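Local coordinates for sefir domain protein (Bacillus cereus F65185, PDB 5Y8E), which probably acts in signalling through SEFIR-SEFIR interactions, as a bacterial member of the family of SEFIR domains, at residues I55-K67 against K99-F113. Residues are numbered along the deposited sequence; the frame is centred on the assembly and turned at random. Where two conformers were deposited one is given.
Sequences IKIADKVLVICDK and KFIPISLGEENGEYF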
loop_
_atom_site.group_PDB
_atom_site.type_symbol
_atom_site.label_atom_id
_atom_site.label_comp_id
_atom_site.label_asym_id
_atom_site.label_seq_id
_atom_site.Cartn_x
_atom_site.Cartn_y
_atom_site.Cartn_z
ATOM N N ILE A 55 -1.753 9.722 -1.755
ATOM C CA ILE A 55 -0.338 9.374 -1.783
ATOM C C ILE A 55 0.501 10.608 -1.478
ATOM O O ILE A 55 1.484 10.535 -0.734
ATOM C CB ILE A 55 0.062 8.745 -3.138
ATOM C CG1 ILE A 55 -0.548 7.342 -3.260
ATOM C CG2 ILE A 55 1.582 8.689 -3.286
ATOM C CD1 ILE A 55 -0.417 6.716 -4.652
ATOM N N LYS A 56 0.095 11.749 -2.032
ATOM C CA LYS A 56 0.829 12.988 -1.814
ATOM C C LYS A 56 0.862 13.395 -0.342
ATOM O O LYS A 56 1.909 13.815 0.171
ATOM C CB LYS A 56 0.229 14.118 -2.654
ATOM C CG LYS A 56 0.946 15.438 -2.462
ATOM C CD LYS A 56 0.249 16.571 -3.191
ATOM C CE LYS A 56 1.001 17.874 -2.997
ATOM N NZ LYS A 56 2.321 17.841 -3.686
ATOM N N ILE A 57 -0.272 13.260 0.341
ATOM C CA ILE A 57 -0.358 13.706 1.736
ATOM C C ILE A 57 0.039 12.662 2.775
ATOM O O ILE A 57 0.263 12.999 3.939
ATOM C CB ILE A 57 -1.750 14.277 2.083
ATOM C CG1 ILE A 57 -2.820 13.184 2.033
ATOM C CG2 ILE A 57 -2.085 15.454 1.164
ATOM C CD1 ILE A 57 -4.209 13.653 2.476
ATOM N N ALA A 58 0.141 11.400 2.371
ATOM C CA ALA A 58 0.540 10.352 3.312
ATOM C C ALA A 58 2.030 10.379 3.628
ATOM O O ALA A 58 2.847 10.747 2.780
ATOM C CB ALA A 58 0.168 8.995 2.766
ATOM N N ASP A 59 2.379 9.957 4.838
ATOM C CA ASP A 59 3.774 9.696 5.174
ATOM C C ASP A 59 4.183 8.337 4.603
ATOM O O ASP A 59 5.296 8.167 4.091
ATOM C CB ASP A 59 3.969 9.701 6.690
ATOM C CG ASP A 59 3.603 11.023 7.321
ATOM O OD1 ASP A 59 4.169 12.064 6.917
ATOM O OD2 ASP A 59 2.736 11.026 8.215
ATOM N N LYS A 60 3.275 7.372 4.693
ATOM C CA LYS A 60 3.542 6.029 4.190
ATOM C C LYS A 60 2.359 5.571 3.356
ATOM O O LYS A 60 1.213 5.934 3.635
ATOM C CB LYS A 60 3.784 5.051 5.348
ATOM C CG LYS A 60 5.044 5.325 6.180
ATOM C CD LYS A 60 6.314 5.090 5.369
ATOM C CE LYS A 60 7.563 4.992 6.259
ATOM N NZ LYS A 60 7.797 6.243 7.004
ATOM N N VAL A 61 2.640 4.770 2.331
ATOM C CA VAL A 61 1.590 4.228 1.474
ATOM C C VAL A 61 1.697 2.710 1.485
ATOM O O VAL A 61 2.686 2.144 1.008
ATOM C CB VAL A 61 1.723 4.735 0.018
ATOM C CG1 VAL A 61 0.679 4.069 -0.873
ATOM C CG2 VAL A 61 1.574 6.257 -0.043
ATOM N N LEU A 62 0.695 2.039 2.043
ATOM C CA LEU A 62 0.685 0.584 1.993
ATOM C C LEU A 62 0.126 0.162 0.644
ATOM O O LEU A 62 -0.937 0.640 0.231
ATOM C CB LEU A 62 -0.175 0.005 3.114
ATOM C CG LEU A 62 0.127 0.471 4.536
ATOM C CD1 LEU A 62 -0.604 -0.392 5.574
ATOM C CD2 LEU A 62 1.641 0.511 4.807
ATOM N N VAL A 63 0.840 -0.715 -0.053
ATOM C CA VAL A 63 0.365 -1.191 -1.349
ATOM C C VAL A 63 -0.026 -2.639 -1.151
ATOM O O VAL A 63 0.837 -3.497 -0.954
ATOM C CB VAL A 63 1.432 -1.061 -2.452
ATOM C CG1 VAL A 63 0.814 -1.375 -3.809
ATOM C CG2 VAL A 63 2.016 0.342 -2.478
ATOM N N ILE A 64 -1.327 -2.905 -1.152
ATOM C CA ILE A 64 -1.815 -4.244 -0.838
ATOM C C ILE A 64 -1.725 -5.106 -2.089
ATOM O O ILE A 64 -2.603 -5.081 -2.963
ATOM C CB ILE A 64 -3.250 -4.234 -0.282
ATOM C CG1 ILE A 64 -3.358 -3.272 0.907
ATOM C CG2 ILE A 64 -3.672 -5.645 0.105
ATOM C CD1 ILE A 64 -2.319 -3.510 2.010
ATOM N N CYS A 65 -0.647 -5.866 -2.173
ATOM C CA CYS A 65 -0.361 -6.598 -3.389
ATOM C C CYS A 65 -0.885 -8.019 -3.344
ATOM O O CYS A 65 -0.132 -8.959 -3.083
ATOM C CB CYS A 65 1.139 -6.594 -3.640
ATOM S SG CYS A 65 1.806 -4.969 -4.049
ATOM N N ASP A 66 -2.181 -8.179 -3.583
ATOM C CA ASP A 66 -2.693 -9.502 -3.904
ATOM C C ASP A 66 -2.530 -9.725 -5.406
ATOM O O ASP A 66 -2.069 -8.827 -6.125
ATOM C CB ASP A 66 -4.139 -9.700 -3.416
ATOM C CG ASP A 66 -5.133 -8.721 -4.040
ATOM O OD1 ASP A 66 -4.724 -7.696 -4.637
ATOM O OD2 ASP A 66 -6.349 -8.976 -3.907
ATOM N N LYS A 67 -2.883 -10.914 -5.880
ATOM C CA LYS A 67 -2.697 -11.246 -7.292
ATOM C C LYS A 67 -3.449 -10.265 -8.189
ATOM O O LYS A 67 -2.927 -9.811 -9.212
ATOM C CB LYS A 67 -3.149 -12.679 -7.569
ATOM C CG LYS A 67 -3.126 -13.063 -9.038
ATOM C CD LYS A 67 -3.325 -14.556 -9.225
ATOM C CE LYS A 67 -1.993 -15.247 -9.483
ATOM N NZ LYS A 67 -2.088 -16.740 -9.461
ATOM N N LYS A 99 8.314 6.157 0.506
ATOM C CA LYS A 99 6.929 6.212 0.980
ATOM C C LYS A 99 6.228 4.867 0.926
ATOM O O LYS A 99 5.349 4.595 1.745
ATOM C CB LYS A 99 6.096 7.217 0.176
ATOM C CG LYS A 99 6.207 8.650 0.645
ATOM C CD LYS A 99 4.923 9.420 0.310
ATOM C CE LYS A 99 5.137 10.893 0.488
ATOM N NZ LYS A 99 3.891 11.666 0.277
ATOM N N PHE A 100 6.599 4.024 -0.038
ATOM C CA PHE A 100 5.825 2.806 -0.288
ATOM C C PHE A 100 6.235 1.636 0.597
ATOM O O PHE A 100 7.430 1.362 0.764
ATOM C CB PHE A 100 5.917 2.396 -1.766
ATOM C CG PHE A 100 5.363 3.419 -2.714
ATOM C CD1 PHE A 100 3.988 3.594 -2.841
ATOM C CD2 PHE A 100 6.216 4.207 -3.481
ATOM C CE1 PHE A 100 3.470 4.543 -3.713
ATOM C CE2 PHE A 100 5.716 5.159 -4.351
ATOM C CZ PHE A 100 4.337 5.325 -4.475
ATOM N N ILE A 101 5.236 0.969 1.169
ATOM C CA ILE A 101 5.428 -0.303 1.860
ATOM C C ILE A 101 4.537 -1.346 1.194
ATOM O O ILE A 101 3.349 -1.476 1.520
ATOM C CB ILE A 101 5.082 -0.213 3.355
ATOM C CG1 ILE A 101 5.892 0.887 4.036
ATOM C CG2 ILE A 101 5.304 -1.573 4.058
ATOM C CD1 ILE A 101 5.464 1.147 5.482
ATOM N N PRO A 102 5.098 -2.080 0.231
ATOM C CA PRO A 102 4.312 -3.112 -0.447
ATOM C C PRO A 102 4.128 -4.307 0.473
ATOM O O PRO A 102 5.094 -4.732 1.106
ATOM C CB PRO A 102 5.196 -3.493 -1.640
ATOM C CG PRO A 102 6.137 -2.321 -1.821
ATOM C CD PRO A 102 6.404 -1.872 -0.415
ATOM N N ILE A 103 2.904 -4.815 0.564
ATOM C CA ILE A 103 2.625 -6.033 1.321
ATOM C C ILE A 103 2.150 -7.089 0.336
ATOM O O ILE A 103 1.090 -6.936 -0.283
ATOM C CB ILE A 103 1.534 -5.803 2.382
ATOM C CG1 ILE A 103 1.889 -4.621 3.294
ATOM C CG2 ILE A 103 1.314 -7.072 3.213
ATOM C CD1 ILE A 103 0.750 -4.223 4.253
ATOM N N SER A 104 2.930 -8.153 0.174
ATOM C CA SER A 104 2.570 -9.226 -0.754
ATOM C C SER A 104 1.698 -10.270 -0.072
ATOM O O SER A 104 2.092 -10.870 0.937
ATOM C CB SER A 104 3.819 -9.893 -1.340
ATOM O OG SER A 104 3.473 -10.820 -2.358
ATOM N N LEU A 105 0.504 -10.474 -0.616
ATOM C CA LEU A 105 -0.411 -11.472 -0.084
ATOM C C LEU A 105 -0.275 -12.711 -0.945
ATOM O O LEU A 105 -0.959 -12.853 -1.955
ATOM C CB LEU A 105 -1.852 -10.960 -0.114
ATOM C CG LEU A 105 -2.088 -9.649 0.638
ATOM C CD1 LEU A 105 -3.578 -9.346 0.719
ATOM C CD2 LEU A 105 -1.475 -9.707 2.025
ATOM N N GLY A 106 0.639 -13.592 -0.566
ATOM C CA GLY A 106 0.905 -14.776 -1.359
ATOM C C GLY A 106 1.998 -14.542 -2.384
ATOM O O GLY A 106 2.629 -13.481 -2.412
ATOM N N GLU A 107 2.219 -15.539 -3.232
ATOM C CA GLU A 107 3.309 -15.489 -4.190
ATOM C C GLU A 107 3.018 -16.383 -5.385
ATOM O O GLU A 107 2.103 -17.211 -5.355
ATOM C CB GLU A 107 4.609 -15.935 -3.522
ATOM C CG GLU A 107 4.570 -17.367 -3.025
ATOM C CD GLU A 107 5.899 -17.832 -2.481
ATOM O OE1 GLU A 107 6.608 -18.565 -3.199
ATOM O OE2 GLU A 107 6.230 -17.461 -1.335
ATOM N N GLU A 108 3.810 -16.218 -6.435
ATOM C CA GLU A 108 3.646 -16.995 -7.653
ATOM C C GLU A 108 5.015 -17.214 -8.284
ATOM O O GLU A 108 5.815 -16.279 -8.368
ATOM C CB GLU A 108 2.728 -16.245 -8.617
ATOM C CG GLU A 108 2.291 -17.041 -9.826
ATOM C CD GLU A 108 1.186 -16.344 -10.601
ATOM O OE1 GLU A 108 1.343 -15.147 -10.926
ATOM O OE2 GLU A 108 0.158 -16.999 -10.877
ATOM N N ASN A 109 5.289 -18.446 -8.707
ATOM C CA ASN A 109 6.569 -18.781 -9.330
ATOM C C ASN A 109 7.738 -18.393 -8.427
ATOM O O ASN A 109 8.778 -17.930 -8.899
ATOM C CB ASN A 109 6.693 -18.092 -10.696
ATOM C CG ASN A 109 5.464 -18.296 -11.566
ATOM O OD1 ASN A 109 4.841 -19.360 -11.542
ATOM N ND2 ASN A 109 5.109 -17.274 -12.339
ATOM N N GLY A 110 7.538 -18.549 -7.123
ATOM C CA GLY A 110 8.577 -18.271 -6.149
ATOM C C GLY A 110 8.856 -16.799 -5.905
ATOM O O GLY A 110 9.870 -16.456 -5.294
ATOM N N GLU A 111 7.968 -15.925 -6.376
ATOM C CA GLU A 111 8.159 -14.488 -6.181
ATOM C C GLU A 111 6.927 -13.791 -5.643
ATOM O O GLU A 111 5.798 -14.207 -5.908
ATOM C CB GLU A 111 8.574 -13.812 -7.484
ATOM C CG GLU A 111 9.860 -14.346 -8.067
ATOM C CD GLU A 111 9.752 -14.568 -9.556
ATOM O OE1 GLU A 111 9.317 -13.631 -10.262
ATOM O OE2 GLU A 111 10.087 -15.682 -10.022
ATOM N N TYR A 112 7.165 -12.713 -4.901
ATOM C CA TYR A 112 6.099 -11.879 -4.362
ATOM C C TYR A 112 5.255 -11.232 -5.448
ATOM O O TYR A 112 5.753 -10.877 -6.522
ATOM C CB TYR A 112 6.690 -10.782 -3.475
ATOM C CG TYR A 112 7.242 -11.292 -2.167
ATOM C CD1 TYR A 112 6.667 -12.382 -1.531
ATOM C CD2 TYR A 112 8.342 -10.685 -1.571
ATOM C CE1 TYR A 112 7.163 -12.853 -0.345
ATOM C CE2 TYR A 112 8.847 -11.147 -0.380
ATOM C CZ TYR A 112 8.251 -12.234 0.228
ATOM O OH TYR A 112 8.743 -12.716 1.419
ATOM N N PHE A 113 3.967 -11.089 -5.157
ATOM C CA PHE A 113 3.105 -10.262 -5.977
ATOM C C PHE A 113 3.568 -8.831 -5.794
ATOM O O PHE A 113 3.385 -8.231 -4.737
ATOM C CB PHE A 113 1.644 -10.428 -5.567
ATOM C CG PHE A 113 1.093 -11.796 -5.854
ATOM C CD1 PHE A 113 1.200 -12.349 -7.122
ATOM C CD2 PHE A 113 0.482 -12.533 -4.850
ATOM C CE1 PHE A 113 0.697 -13.608 -7.387
ATOM C CE2 PHE A 113 -0.022 -13.792 -5.108
ATOM C CZ PHE A 113 0.089 -14.330 -6.377
HETATM O O HOH W 1 -3.321 -12.858 -4.017
#
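Strands 60-65 and 100-104 run parallel; V61, V63 and C65 exchange backbone hydrogen bonds with K99, I101, I103 and L105. Six backbone hydrogen bonds form the ladder, from V61 N to K99 O through to L105 N to C65 O. The I101 N to V61 O bond is nearly straight, at 177°.

Beyond the start of this ladder, the K99 chain is extended beyond CG and carries NZ to two carbonyls. It bonds to I55 O in the last turn of helix 47-57 at 2.8 Å and to A58 O just after the helix at 2.9 Å. NZ lies in the plane of both carbonyls.

Apolar side chains pack on both faces of the sheet. On one, L62 CD2 lies beside I101 CB at 3.8 Å, and I64 CD1 meets I103 CD1. I64 CG2 reaches L105 CD1. Helices 13-29 and 131-143 cover this face. On the other, F100 CD1 touches V61 CB and V63 CG2, both at 3.8 Å. The F100 ring also stacks on Y92.

At the C-terminal end, K67 spans F113. K67 CB sits over one ring face, a CH-pi contact 4.0 Å from the centroid. E107 CA lies against the opposite face. With CG anti to the backbone N (chi1 174°), the K67 chain runs on to E108. NZ forms a salt bridge with E108 OE2 at 2.7 Å, approaching from above the carboxylate plane. A water links K67 N to L105 O.

The pair forms adjacent parallel strands in the core of the sheet, flanked by helices, typical of the TIR-like alpha/beta fold of SEFIR domains.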